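PDB 6KUN: 2-oxoglutarate-dependent dioxygenase DAO, which probably catalyses the iron- and 2-oxoglutarate-dependent oxidation of the auxin indole-3-acetic acid to inactive 2-oxoindole-3-acetic acid. Local coordinates for residues B[4-10]-B[33-39]; B[28-33]-B[226-230]; B[135-141]-B[222-227]. All blocks are in the same frame, centred on the assembly; numbering follows the deposited sequence.

Contact 1: residues B[4-10]-B[33-39]; sequences IPAIDLR and CFRVSGH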
ATOM      1  N   ILE B   4      -9.852  13.337 -11.839  1.00 55.55           N
ATOM      2  CA  ILE B   4     -10.358  12.244 -12.664  1.00 41.23           C
ATOM      3  C   ILE B   4     -11.603  11.692 -11.981  1.00 34.51           C
ATOM      4  O   ILE B   4     -11.515  11.266 -10.820  1.00 30.05           O
ATOM      5  CB  ILE B   4      -9.295  11.147 -12.835  1.00 43.71           C
ATOM      6  CG1 ILE B   4      -8.347  11.492 -13.989  1.00 39.47           C
ATOM      7  CG2 ILE B   4      -9.949   9.806 -13.091  1.00 49.36           C
ATOM      8  CD1 ILE B   4      -7.725  12.858 -13.876  1.00 50.30           C
ATOM      9  N   PRO B   5     -12.755  11.639 -12.656  1.00 31.04           N
ATOM     10  CA  PRO B   5     -13.971  11.192 -11.975  1.00 33.21           C
ATOM     11  C   PRO B   5     -13.773   9.802 -11.412  1.00 36.32           C
ATOM     12  O   PRO B   5     -13.069   8.977 -12.008  1.00 24.75           O
ATOM     13  CB  PRO B   5     -15.044  11.182 -13.080  1.00 30.95           C
ATOM     14  CG  PRO B   5     -14.445  11.833 -14.235  1.00 32.95           C
ATOM     15  CD  PRO B   5     -12.956  11.743 -14.109  1.00 31.02           C
ATOM     16  N   ALA B   6     -14.417   9.557 -10.265  1.00 31.10           N
ATOM     17  CA  ALA B   6     -14.427   8.255  -9.597  1.00 22.17           C
ATOM     18  C   ALA B   6     -15.834   7.677  -9.692  1.00 24.32           C
ATOM     19  O   ALA B   6     -16.810   8.366  -9.386  1.00 31.27           O
ATOM     20  CB  ALA B   6     -13.990   8.384  -8.130  1.00 31.53           C
ATOM     21  N   ILE B   7     -15.927   6.428 -10.134  1.00 22.46           N
ATOM     22  CA  ILE B   7     -17.187   5.741 -10.381  1.00 24.29           C
ATOM     23  C   ILE B   7     -17.272   4.549  -9.448  1.00 33.54           C
ATOM     24  O   ILE B   7     -16.353   3.724  -9.409  1.00 27.20           O
ATOM     25  CB  ILE B   7     -17.299   5.274 -11.856  1.00 21.37           C
ATOM     26  CG1 ILE B   7     -17.221   6.465 -12.818  1.00 30.53           C
ATOM     27  CG2 ILE B   7     -18.594   4.474 -12.088  1.00 26.41           C
ATOM     28  CD1 ILE B   7     -18.317   7.499 -12.606  1.00 33.66           C
ATOM     29  N   ASP B   8     -18.371   4.437  -8.729  1.00 23.94           N
ATOM     30  CA  ASP B   8     -18.587   3.277  -7.862  1.00 30.86           C
ATOM     31  C   ASP B   8     -19.415   2.241  -8.616  1.00 29.99           C
ATOM     32  O   ASP B   8     -20.582   2.490  -8.950  1.00 29.82           O
ATOM     33  CB  ASP B   8     -19.267   3.677  -6.550  1.00 40.99           C
ATOM     34  CG  ASP B   8     -19.448   2.503  -5.613  1.00 44.40           C
ATOM     35  OD1 ASP B   8     -20.034   1.490  -6.029  1.00 37.73           O
ATOM     36  OD2 ASP B   8     -18.984   2.581  -4.461  1.00 58.35           O
ATOM     37  N   LEU B   9     -18.806   1.083  -8.884  1.00 21.78           N
ATOM     38  CA  LEU B   9     -19.383   0.105  -9.791  1.00 31.24           C
ATOM     39  C   LEU B   9     -20.552  -0.622  -9.153  1.00 33.13           C
ATOM     40  O   LEU B   9     -21.458  -1.077  -9.861  1.00 33.89           O
ATOM     41  CB  LEU B   9     -18.345  -0.946 -10.192  1.00 32.55           C
ATOM     42  CG  LEU B   9     -17.223  -0.553 -11.140  1.00 38.29           C
ATOM     43  CD1 LEU B   9     -16.291  -1.754 -11.435  1.00 37.50           C
ATOM     44  CD2 LEU B   9     -17.831  -0.041 -12.404  1.00 27.99           C
ATOM     45  N   ARG B  10     -20.533  -0.796  -7.821  1.00 36.08           N
ATOM     46  CA  ARG B  10     -21.690  -1.395  -7.164  1.00 33.72           C
ATOM     47  C   ARG B  10     -22.888  -0.456  -7.297  1.00 36.31           C
ATOM     48  O   ARG B  10     -24.020  -0.890  -7.523  1.00 33.21           O
ATOM     49  CB  ARG B  10     -21.368  -1.703  -5.703  1.00 40.09           C
ATOM     50  CG  ARG B  10     -19.933  -2.189  -5.471  1.00 66.86           C
ATOM     51  CD  ARG B  10     -19.571  -2.477  -3.995  1.00 80.03           C
ATOM     52  NE  ARG B  10     -19.034  -1.301  -3.300  1.00 73.33           N
ATOM     53  CZ  ARG B  10     -17.977  -1.309  -2.481  1.00 74.18           C
ATOM     54  NH1 ARG B  10     -17.290  -2.435  -2.253  1.00 75.06           N
ATOM     55  NH2 ARG B  10     -17.581  -0.178  -1.918  1.00 57.27           N
ATOM     56  N   CYS B  33     -11.249   8.439 -19.355  1.00 16.33           N
ATOM     57  CA  CYS B  33     -10.472   7.973 -18.220  1.00 18.31           C
ATOM     58  C   CYS B  33     -11.295   8.185 -16.960  1.00 25.57           C
ATOM     59  O   CYS B  33     -11.970   9.206 -16.825  1.00 22.28           O
ATOM     60  CB  CYS B  33      -9.142   8.726 -18.045  1.00 18.76           C
ATOM     61  SG  CYS B  33      -8.036   8.132 -16.663  1.00 31.51           S
ATOM     62  N   PHE B  34     -11.283   7.208 -16.073  1.00 19.84           N
ATOM     63  CA  PHE B  34     -11.977   7.311 -14.803  1.00 19.29           C
ATOM     64  C   PHE B  34     -11.401   6.297 -13.828  1.00 26.34           C
ATOM     65  O   PHE B  34     -10.764   5.312 -14.225  1.00 20.56           O
ATOM     66  CB  PHE B  34     -13.492   7.127 -14.963  1.00 20.93           C
ATOM     67  CG  PHE B  34     -13.928   5.802 -15.555  1.00 19.91           C
ATOM     68  CD1 PHE B  34     -13.944   5.601 -16.925  1.00 23.23           C
ATOM     69  CD2 PHE B  34     -14.404   4.777 -14.741  1.00 23.08           C
ATOM     70  CE1 PHE B  34     -14.371   4.416 -17.483  1.00 25.43           C
ATOM     71  CE2 PHE B  34     -14.839   3.549 -15.328  1.00 16.97           C
ATOM     72  CZ  PHE B  34     -14.817   3.391 -16.683  1.00 26.47           C
ATOM     73  N   ARG B  35     -11.633   6.558 -12.543  1.00 21.14           N
ATOM     74  CA  ARG B  35     -11.287   5.611 -11.479  1.00 20.52           C
ATOM     75  C   ARG B  35     -12.490   4.731 -11.152  1.00 24.27           C
ATOM     76  O   ARG B  35     -13.632   5.173 -11.258  1.00 26.98           O
ATOM     77  CB  ARG B  35     -10.839   6.334 -10.216  1.00 30.59           C
ATOM     78  CG  ARG B  35      -9.732   7.336 -10.394  1.00 37.54           C
ATOM     79  CD  ARG B  35      -9.047   7.651  -9.054  1.00 45.25           C
ATOM     80  NE  ARG B  35      -7.692   7.087  -8.996  1.00 65.07           N
ATOM     81  CZ  ARG B  35      -6.568   7.793  -9.126  1.00 58.14           C
ATOM     82  NH1 ARG B  35      -6.600   9.114  -9.304  1.00 44.58           N
ATOM     83  NH2 ARG B  35      -5.395   7.178  -9.062  1.00 51.82           N
ATOM     84  N   VAL B  36     -12.233   3.471 -10.746  1.00 21.23           N
ATOM     85  CA  VAL B  36     -13.315   2.599 -10.271  1.00 23.84           C
ATOM     86  C   VAL B  36     -13.057   2.183  -8.834  1.00 32.78           C
ATOM     87  O   VAL B  36     -11.972   1.672  -8.506  1.00 22.90           O
ATOM     88  CB  VAL B  36     -13.549   1.339 -11.125  1.00 23.22           C
ATOM     89  CG1 VAL B  36     -14.200   1.695 -12.439  1.00 32.38           C
ATOM     90  CG2 VAL B  36     -12.284   0.564 -11.337  1.00 30.76           C
ATOM     91  N   SER B  37     -14.063   2.404  -7.984  1.00 25.45           N
ATOM     92  CA  SER B  37     -14.164   1.774  -6.674  1.00 21.46           C
ATOM     93  C   SER B  37     -15.300   0.774  -6.747  1.00 24.06           C
ATOM     94  O   SER B  37     -15.978   0.630  -7.777  1.00 31.02           O
ATOM     95  CB  SER B  37     -14.459   2.815  -5.606  1.00 25.07           C
ATOM     96  OG  SER B  37     -15.722   3.411  -5.917  1.00 42.19           O
ATOM     97  N   GLY B  38     -15.545   0.106  -5.615  1.00 31.64           N
ATOM     98  CA  GLY B  38     -16.643  -0.842  -5.539  1.00 26.20           C
ATOM     99  C   GLY B  38     -16.483  -2.005  -6.472  1.00 35.17           C
ATOM    100  O   GLY B  38     -17.481  -2.599  -6.904  1.00 30.97           O
ATOM    101  N   HIS B  39     -15.239  -2.351  -6.797  1.00 29.68           N
ATOM    102  CA  HIS B  39     -14.918  -3.341  -7.806  1.00 24.75           C
ATOM    103  C   HIS B  39     -14.847  -4.756  -7.251  1.00 35.85           C
ATOM    104  O   HIS B  39     -14.751  -5.714  -8.035  1.00 34.77           O
ATOM    105  CB  HIS B  39     -13.570  -2.960  -8.425  1.00 30.75           C
ATOM    106  CG  HIS B  39     -12.538  -2.634  -7.400  1.00 29.56           C
ATOM    107  ND1 HIS B  39     -12.069  -3.573  -6.504  1.00 25.32           N
ATOM    108  CD2 HIS B  39     -11.963  -1.457  -7.054  1.00 24.53           C
ATOM    109  CE1 HIS B  39     -11.198  -2.999  -5.690  1.00 24.68           C
ATOM    110  NE2 HIS B  39     -11.120  -1.716  -6.001  1.00 25.02           N
TER
HETATM  111  O   HOH W   1     -17.164   4.103  -3.263  1.00 51.36           O

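Contact 2: residues B[28-33]-B[226-230]; sequences CARLGC and RLHNV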
ATOM      1  N   CYS B  28     -16.337   8.837 -19.761  1.00 24.93           N
ATOM      2  CA  CYS B  28     -15.854   8.183 -20.971  1.00 21.44           C
ATOM      3  C   CYS B  28     -15.919   9.112 -22.188  1.00 26.07           C
ATOM      4  O   CYS B  28     -15.021   9.084 -23.048  1.00 21.88           O
ATOM      5  CB  CYS B  28     -16.681   6.918 -21.225  1.00 27.23           C
ATOM      6  SG  CYS B  28     -16.371   5.602 -20.056  1.00 23.31           S
ATOM      7  N   ALA B  29     -16.980   9.923 -22.285  1.00 21.03           N
ATOM      8  CA  ALA B  29     -17.168  10.732 -23.475  1.00 25.64           C
ATOM      9  C   ALA B  29     -16.254  11.955 -23.477  1.00 24.74           C
ATOM     10  O   ALA B  29     -15.741  12.361 -24.521  1.00 26.67           O
ATOM     11  CB  ALA B  29     -18.630  11.166 -23.580  1.00 27.00           C
ATOM     12  N   ARG B  30     -16.047  12.557 -22.313  1.00 24.60           N
ATOM     13  CA  ARG B  30     -15.317  13.803 -22.268  1.00 31.00           C
ATOM     14  C   ARG B  30     -13.851  13.594 -21.981  1.00 31.00           C
ATOM     15  O   ARG B  30     -13.049  14.366 -22.496  1.00 35.87           O
ATOM     16  CB  ARG B  30     -15.928  14.744 -21.219  1.00 35.12           C
ATOM     17  CG  ARG B  30     -17.250  15.328 -21.669  1.00 43.11           C
ATOM     18  CD  ARG B  30     -18.125  15.673 -20.511  1.00 56.51           C
ATOM     19  NE  ARG B  30     -17.392  16.381 -19.467  1.00 78.41           N
ATOM     20  CZ  ARG B  30     -17.966  16.929 -18.398  1.00 94.96           C
ATOM     21  NH1 ARG B  30     -19.285  16.861 -18.248  1.00107.06           N
ATOM     22  NH2 ARG B  30     -17.228  17.548 -17.486  1.00 83.89           N
ATOM     23  N   LEU B  31     -13.489  12.605 -21.154  1.00 26.65           N
ATOM     24  CA  LEU B  31     -12.106  12.353 -20.745  1.00 23.67           C
ATOM     25  C   LEU B  31     -11.529  11.041 -21.261  1.00 17.38           C
ATOM     26  O   LEU B  31     -10.317  10.958 -21.498  1.00 19.53           O
ATOM     27  CB  LEU B  31     -12.009  12.313 -19.216  1.00 29.95           C
ATOM     28  CG  LEU B  31     -10.784  12.907 -18.517  1.00 37.46           C
ATOM     29  CD1 LEU B  31     -10.670  12.369 -17.095  1.00 32.57           C
ATOM     30  CD2 LEU B  31      -9.491  12.704 -19.203  1.00 29.20           C
ATOM     31  N   GLY B  32     -12.344   9.995 -21.387  1.00 24.42           N
ATOM     32  CA  GLY B  32     -11.797   8.684 -21.718  1.00 24.07           C
ATOM     33  C   GLY B  32     -11.089   7.977 -20.597  1.00 20.71           C
ATOM     34  O   GLY B  32     -10.409   6.978 -20.864  1.00 21.26           O
ATOM     35  N   CYS B  33     -11.249   8.439 -19.355  1.00 16.33           N
ATOM     36  CA  CYS B  33     -10.472   7.973 -18.220  1.00 18.31           C
ATOM     37  C   CYS B  33     -11.295   8.185 -16.960  1.00 25.57           C
ATOM     38  O   CYS B  33     -11.970   9.206 -16.825  1.00 22.28           O
ATOM     39  CB  CYS B  33      -9.142   8.726 -18.045  1.00 18.76           C
ATOM     40  SG  CYS B  33      -8.036   8.132 -16.663  1.00 31.51           S
ATOM     41  N   ARG B 226     -18.465   8.113 -29.633  1.00 24.49           N
ATOM     42  CA  ARG B 226     -19.036   8.618 -28.395  1.00 28.66           C
ATOM     43  C   ARG B 226     -18.125   8.468 -27.181  1.00 29.65           C
ATOM     44  O   ARG B 226     -18.290   9.191 -26.183  1.00 25.37           O
ATOM     45  CB  ARG B 226     -20.365   7.902 -28.140  1.00 31.90           C
ATOM     46  CG  ARG B 226     -21.442   8.283 -29.123  1.00 33.00           C
ATOM     47  CD  ARG B 226     -22.667   7.418 -28.995  1.00 41.89           C
ATOM     48  NE  ARG B 226     -23.634   7.813 -30.025  1.00 48.97           N
ATOM     49  CZ  ARG B 226     -24.386   8.912 -29.942  1.00 41.88           C
ATOM     50  NH1 ARG B 226     -24.282   9.697 -28.881  1.00 27.84           N
ATOM     51  NH2 ARG B 226     -25.233   9.214 -30.916  1.00 48.20           N
ATOM     52  N   LEU B 227     -17.183   7.575 -27.209  1.00 22.29           N
ATOM     53  CA  LEU B 227     -16.249   7.401 -26.082  1.00 22.85           C
ATOM     54  C   LEU B 227     -14.861   7.809 -26.545  1.00 27.95           C
ATOM     55  O   LEU B 227     -14.406   7.358 -27.608  1.00 28.89           O
ATOM     56  CB  LEU B 227     -16.236   5.966 -25.587  1.00 23.96           C
ATOM     57  CG  LEU B 227     -17.543   5.289 -25.193  1.00 35.54           C
ATOM     58  CD1 LEU B 227     -17.288   3.844 -24.850  1.00 34.51           C
ATOM     59  CD2 LEU B 227     -18.190   5.987 -24.056  1.00 41.95           C
ATOM     60  N   HIS B 228     -14.205   8.643 -25.747  1.00 24.03           N
ATOM     61  CA  HIS B 228     -12.950   9.267 -26.121  1.00 26.80           C
ATOM     62  C   HIS B 228     -11.778   8.320 -25.870  1.00 28.33           C
ATOM     63  O   HIS B 228     -11.583   7.857 -24.742  1.00 21.40           O
ATOM     64  CB  HIS B 228     -12.732  10.542 -25.300  1.00 26.99           C
ATOM     65  CG  HIS B 228     -11.436  11.237 -25.594  1.00 25.10           C
ATOM     66  ND1 HIS B 228     -11.135  11.737 -26.846  1.00 26.73           N
ATOM     67  CD2 HIS B 228     -10.354  11.490 -24.815  1.00 28.12           C
ATOM     68  CE1 HIS B 228      -9.930  12.287 -26.815  1.00 25.77           C
ATOM     69  NE2 HIS B 228      -9.442  12.169 -25.591  1.00 30.62           N
ATOM     70  N   ASN B 229     -10.968   8.089 -26.903  1.00 20.92           N
ATOM     71  CA  ASN B 229      -9.743   7.312 -26.747  1.00 15.04           C
ATOM     72  C   ASN B 229      -8.662   8.237 -26.183  1.00 19.45           C
ATOM     73  O   ASN B 229      -8.171   9.143 -26.866  1.00 23.06           O
ATOM     74  CB  ASN B 229      -9.317   6.670 -28.059  1.00 18.70           C
ATOM     75  CG  ASN B 229      -9.313   7.616 -29.216  1.00 25.51           C
ATOM     76  OD1 ASN B 229     -10.132   8.554 -29.296  1.00 25.52           O
ATOM     77  ND2 ASN B 229      -8.410   7.378 -30.155  1.00 25.21           N
ATOM     78  N   VAL B 230      -8.303   8.011 -24.921  1.00 19.58           N
ATOM     79  CA  VAL B 230      -7.570   9.006 -24.154  1.00 21.79           C
ATOM     80  C   VAL B 230      -6.080   8.896 -24.446  1.00 24.98           C
ATOM     81  O   VAL B 230      -5.510   7.808 -24.459  1.00 20.69           O
ATOM     82  CB  VAL B 230      -7.885   8.842 -22.655  1.00 22.97           C
ATOM     83  CG1 VAL B 230      -7.516   7.407 -22.121  1.00 16.53           C
ATOM     84  CG2 VAL B 230      -7.166   9.901 -21.860  1.00 26.02           C
TER

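Contact 3: residues B[135-141]-B[222-227]; sequences VAASLGL and WSNGRL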
ATOM      1  N   VAL B 135     -20.298   0.223 -19.209  1.00 23.64           N
ATOM      2  CA  VAL B 135     -20.107   1.244 -20.241  1.00 22.40           C
ATOM      3  C   VAL B 135     -21.127   1.062 -21.361  1.00 25.51           C
ATOM      4  O   VAL B 135     -21.818   2.013 -21.755  1.00 27.03           O
ATOM      5  CB  VAL B 135     -18.661   1.216 -20.775  1.00 23.60           C
ATOM      6  CG1 VAL B 135     -18.528   2.068 -22.036  1.00 28.43           C
ATOM      7  CG2 VAL B 135     -17.739   1.751 -19.722  1.00 20.47           C
ATOM      8  N   ALA B 136     -21.256  -0.171 -21.871  1.00 22.92           N
ATOM      9  CA  ALA B 136     -22.278  -0.472 -22.884  1.00 24.59           C
ATOM     10  C   ALA B 136     -23.696  -0.109 -22.431  1.00 34.12           C
ATOM     11  O   ALA B 136     -24.495   0.422 -23.216  1.00 27.35           O
ATOM     12  CB  ALA B 136     -22.197  -1.957 -23.248  1.00 23.12           C
ATOM     13  N   ALA B 137     -24.036  -0.395 -21.176  1.00 27.06           N
ATOM     14  CA  ALA B 137     -25.361  -0.042 -20.689  1.00 37.23           C
ATOM     15  C   ALA B 137     -25.545   1.472 -20.607  1.00 34.18           C
ATOM     16  O   ALA B 137     -26.661   1.968 -20.797  1.00 38.44           O
ATOM     17  CB  ALA B 137     -25.616  -0.687 -19.324  1.00 32.52           C
ATOM     18  N   SER B 138     -24.480   2.223 -20.326  1.00 26.54           N
ATOM     19  CA  SER B 138     -24.600   3.675 -20.281  1.00 28.67           C
ATOM     20  C   SER B 138     -24.930   4.279 -21.649  1.00 30.13           C
ATOM     21  O   SER B 138     -25.343   5.436 -21.721  1.00 32.25           O
ATOM     22  CB  SER B 138     -23.326   4.288 -19.717  1.00 27.29           C
ATOM     23  OG  SER B 138     -22.310   4.408 -20.690  1.00 24.43           O
ATOM     24  N   LEU B 139     -24.742   3.534 -22.725  1.00 25.80           N
ATOM     25  CA  LEU B 139     -25.116   3.953 -24.066  1.00 25.38           C
ATOM     26  C   LEU B 139     -26.407   3.310 -24.520  1.00 26.51           C
ATOM     27  O   LEU B 139     -26.677   3.261 -25.737  1.00 24.69           O
ATOM     28  CB  LEU B 139     -24.010   3.591 -25.047  1.00 20.74           C
ATOM     29  CG  LEU B 139     -22.623   4.166 -24.754  1.00 32.51           C
ATOM     30  CD1 LEU B 139     -21.549   3.531 -25.632  1.00 35.46           C
ATOM     31  CD2 LEU B 139     -22.650   5.670 -24.923  1.00 31.03           C
ATOM     32  N   GLY B 140     -27.207   2.823 -23.561  1.00 35.89           N
ATOM     33  CA  GLY B 140     -28.473   2.157 -23.852  1.00 40.44           C
ATOM     34  C   GLY B 140     -28.339   0.783 -24.473  1.00 37.78           C
ATOM     35  O   GLY B 140     -29.304   0.260 -25.047  1.00 33.23           O
ATOM     36  N   LEU B 141     -27.165   0.175 -24.382  1.00 36.28           N
ATOM     37  CA  LEU B 141     -26.907  -1.112 -25.018  1.00 32.37           C
ATOM     38  C   LEU B 141     -26.975  -2.212 -23.968  1.00 45.92           C
ATOM     39  O   LEU B 141     -26.238  -2.174 -22.969  1.00 51.25           O
ATOM     40  CB  LEU B 141     -25.535  -1.145 -25.683  1.00 28.40           C
ATOM     41  CG  LEU B 141     -25.218  -0.167 -26.804  1.00 37.24           C
ATOM     42  CD1 LEU B 141     -23.749  -0.298 -27.153  1.00 42.68           C
ATOM     43  CD2 LEU B 141     -26.077  -0.448 -28.018  1.00 46.96           C
ATOM     44  N   TRP B 222     -15.865   1.500 -31.871  1.00 22.76           N
ATOM     45  CA  TRP B 222     -17.057   0.737 -31.522  1.00 23.12           C
ATOM     46  C   TRP B 222     -18.182   1.628 -31.020  1.00 28.79           C
ATOM     47  O   TRP B 222     -19.364   1.309 -31.206  1.00 22.21           O
ATOM     48  CB  TRP B 222     -16.673  -0.288 -30.461  1.00 22.05           C
ATOM     49  CG  TRP B 222     -17.775  -1.116 -29.926  1.00 24.60           C
ATOM     50  CD1 TRP B 222     -18.133  -2.380 -30.343  1.00 29.50           C
ATOM     51  CD2 TRP B 222     -18.622  -0.789 -28.847  1.00 23.53           C
ATOM     52  NE1 TRP B 222     -19.188  -2.824 -29.591  1.00 29.80           N
ATOM     53  CE2 TRP B 222     -19.498  -1.873 -28.654  1.00 28.32           C
ATOM     54  CE3 TRP B 222     -18.730   0.324 -28.002  1.00 28.13           C
ATOM     55  CZ2 TRP B 222     -20.464  -1.873 -27.667  1.00 31.17           C
ATOM     56  CZ3 TRP B 222     -19.679   0.314 -27.022  1.00 28.30           C
ATOM     57  CH2 TRP B 222     -20.545  -0.770 -26.866  1.00 30.66           C
ATOM     58  N   SER B 223     -17.854   2.733 -30.369  1.00 19.57           N
ATOM     59  CA  SER B 223     -18.890   3.593 -29.805  1.00 22.88           C
ATOM     60  C   SER B 223     -19.385   4.637 -30.804  1.00 23.95           C
ATOM     61  O   SER B 223     -20.142   5.528 -30.433  1.00 22.66           O
ATOM     62  CB  SER B 223     -18.369   4.268 -28.554  1.00 16.59           C
ATOM     63  OG  SER B 223     -17.442   5.283 -28.887  1.00 30.04           O
ATOM     64  N   ASN B 224     -18.935   4.538 -32.042  1.00 21.42           N
ATOM     65  CA  ASN B 224     -19.223   5.495 -33.093  1.00 26.02           C
ATOM     66  C   ASN B 224     -18.814   6.903 -32.724  1.00 28.64           C
ATOM     67  O   ASN B 224     -19.541   7.849 -32.993  1.00 23.31           O
ATOM     68  CB  ASN B 224     -20.692   5.490 -33.489  1.00 24.66           C
ATOM     69  CG  ASN B 224     -20.894   6.137 -34.832  1.00 38.31           C
ATOM     70  OD1 ASN B 224     -20.148   5.874 -35.758  1.00 29.14           O
ATOM     71  ND2 ASN B 224     -21.835   7.064 -34.901  1.00 34.40           N
ATOM     72  N   GLY B 225     -17.671   7.040 -32.080  1.00 29.48           N
ATOM     73  CA  GLY B 225     -17.181   8.347 -31.704  1.00 24.57           C
ATOM     74  C   GLY B 225     -17.629   8.851 -30.351  1.00 30.15           C
ATOM     75  O   GLY B 225     -17.193   9.928 -29.946  1.00 30.23           O
ATOM     76  N   ARG B 226     -18.465   8.113 -29.633  1.00 24.49           N
ATOM     77  CA  ARG B 226     -19.036   8.618 -28.395  1.00 28.66           C
ATOM     78  C   ARG B 226     -18.125   8.468 -27.181  1.00 29.65           C
ATOM     79  O   ARG B 226     -18.290   9.191 -26.183  1.00 25.37           O
ATOM     80  CB  ARG B 226     -20.365   7.902 -28.140  1.00 31.90           C
ATOM     81  CG  ARG B 226     -21.442   8.283 -29.123  1.00 33.00           C
ATOM     82  CD  ARG B 226     -22.667   7.418 -28.995  1.00 41.89           C
ATOM     83  NE  ARG B 226     -23.634   7.813 -30.025  1.00 48.97           N
ATOM     84  CZ  ARG B 226     -24.386   8.912 -29.942  1.00 41.88           C
ATOM     85  NH1 ARG B 226     -24.282   9.697 -28.881  1.00 27.84           N
ATOM     86  NH2 ARG B 226     -25.233   9.214 -30.916  1.00 48.20           N
ATOM     87  N   LEU B 227     -17.183   7.575 -27.209  1.00 22.29           N
ATOM     88  CA  LEU B 227     -16.249   7.401 -26.082  1.00 22.85           C
ATOM     89  C   LEU B 227     -14.861   7.809 -26.545  1.00 27.95           C
ATOM     90  O   LEU B 227     -14.406   7.358 -27.608  1.00 28.89           O
ATOM     91  CB  LEU B 227     -16.236   5.966 -25.587  1.00 23.96           C
ATOM     92  CG  LEU B 227     -17.543   5.289 -25.193  1.00 35.54           C
ATOM     93  CD1 LEU B 227     -17.288   3.844 -24.850  1.00 34.51           C
ATOM     94  CD2 LEU B 227     -18.190   5.987 -24.056  1.00 41.95           C
TER

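Contact 1: residues B[4-10]-B[33-39]
Ala6, Ile7 and Asp8 pair in parallel with Arg35, Val36 and Ser37. These are the two strands of a beta-alpha-beta unit whose helix is 18-30, and strand 6-8 is the outermost strand on this side of the main sheet. Four backbone bonds join the segments. Arg35 N gives to Pro5 O (2.9 Å). Ile7 N gives to Arg35 O, and Ser37 N to Ile7 O. The last bond, Leu9 N to Ser37 O, is 3.1 Å long. The outward-facing polar groups of strand 6-8 are met by the helix: Ala6 O accepts from Arg23 NH1, and Asp8 N gives to Glu20 OE1. Asp8 OD1 accepts from Leu11 N. The Arg35 guanidinium turns to Asp205 O. His39 is held through NE2 by Gly209 O and through ND1 by Val41 N. On the apolar side, Ile7 CG1 lies 3.8 Å from Phe34 CD2, meeting the ring obliquely, and Leu9 packs on Val36. Gly38 CA lies over one face of the Arg10 guanidinium. A water donates to Asp8 OD2 (2.7 Å) and is also hydrogen-bonded to Ser37 OG at 3.1 Å.

Contact 2: residues B[28-33]-B[226-230]
His228 CG is anti to the backbone N (chi1 178°), which brings the CD2 edge of the imidazole up to Leu31 O, just past helix 18-30. CD2 lies 3.4 Å from Leu31 O, and the oxygen is in the ring plane. Val230 has CG2 anti to its backbone N and CG1 between N and the carbonyl carbon (chi1 59°). The two methyls therefore part over neighbouring carbonyls. CG2 touches Leu31 O, and CG1 lies 3.2 Å from Gly32 O. The one hydrogen bond across the contact runs from His228 N to Cys28 O, at 2.9 Å. It uses a carbonyl from the last turn of the helix.

Gly32 follows that helix with positive phi and leads into strand 33-37. This is the turn between helix and second strand of a beta-alpha-beta unit. The loop before strand 232-235 of the jelly-roll core runs against it. Gly32 CA is 3.1 Å from His228 O in a CH...O contact. Gly32 and Val230 also both bond through their backbones to Val215. Strand 211-215 thus lies beside both segments here.

Farther back on the helix the packing is tight. Cys28 CB and Leu227 CD2 are 3.3 Å apart, closer than carbons usually come. Ala29 CB is at the same distance from Arg226 O. The Arg226 side chain leads away to a salt bridge with Asp265. At the other end of the loop, the side chain of Val230 lies about 4 Å from that of His232, a predicted iron ligand. Val193 touches Val230 there, as well as Leu31 and Cys33.

Contact 3: residues B[135-141]-B[222-227]
Leu141 and Trp222 approach from opposite directions and meet at the far corner of the indole. Leu141 CD1 is 3.3 Å from Trp222 CH2, a close approach, and lies oblique to the ring. Trp222 CG is anti to the backbone N (chi1 177°), which carries the six-membered ring toward the end of helix 111-138. Ala136 CB is more loosely placed, 4.2 Å from Trp222 CH2. Leu139 CD1 meets Trp222 CZ3 at 4.0 Å. Val135 CG1 packs on Leu227 CD1 at 3.6 Å, crossing it obliquely, beside Cys28 of helix 18-30.

The looser side is at Leu139 and Arg226, both partly exposed. There Leu139 CD2 is 4.4 Å from Arg226 CD, and the guanidinium goes on to Asp265. Leu141 N to Ala136 O and Gly140 N to Ala137 O make the Schellman motif that ends the helix; Leu139 N reaches Ala136 O from the opposite face of its plane. A type I' turn runs from Ser223 to Arg226. Ser223 OG accepts from Leu227 N, just after the turn, and is also bonded to Gly219 O.

No hydrogen bond crosses between the segments. The join therefore rests on apolar side-chain fit, and no directional bond fixes it.

Contact 1 is partly buried, at one edge of the main sheet, while contacts 2 and 3 are buried. Contacts 1 and 2 share Cys33 and use successive elements of one beta-alpha-beta unit. They touch where Phe34 packs on Cys28 and where Ile4 and Pro5 meet Leu31. Contacts 2 and 3 share Arg226 and Leu227, so the loop after helix 217-222 meets helix 18-30 and the end of helix 111-138. The chemistry shifts across the three. Contact 1 rests on a ladder of backbone bonds, contact 2 on one such bond, CH...O approaches and apolar packing, and contact 3 on apolar side chains. Only contact 3 lies away from the annotated sites.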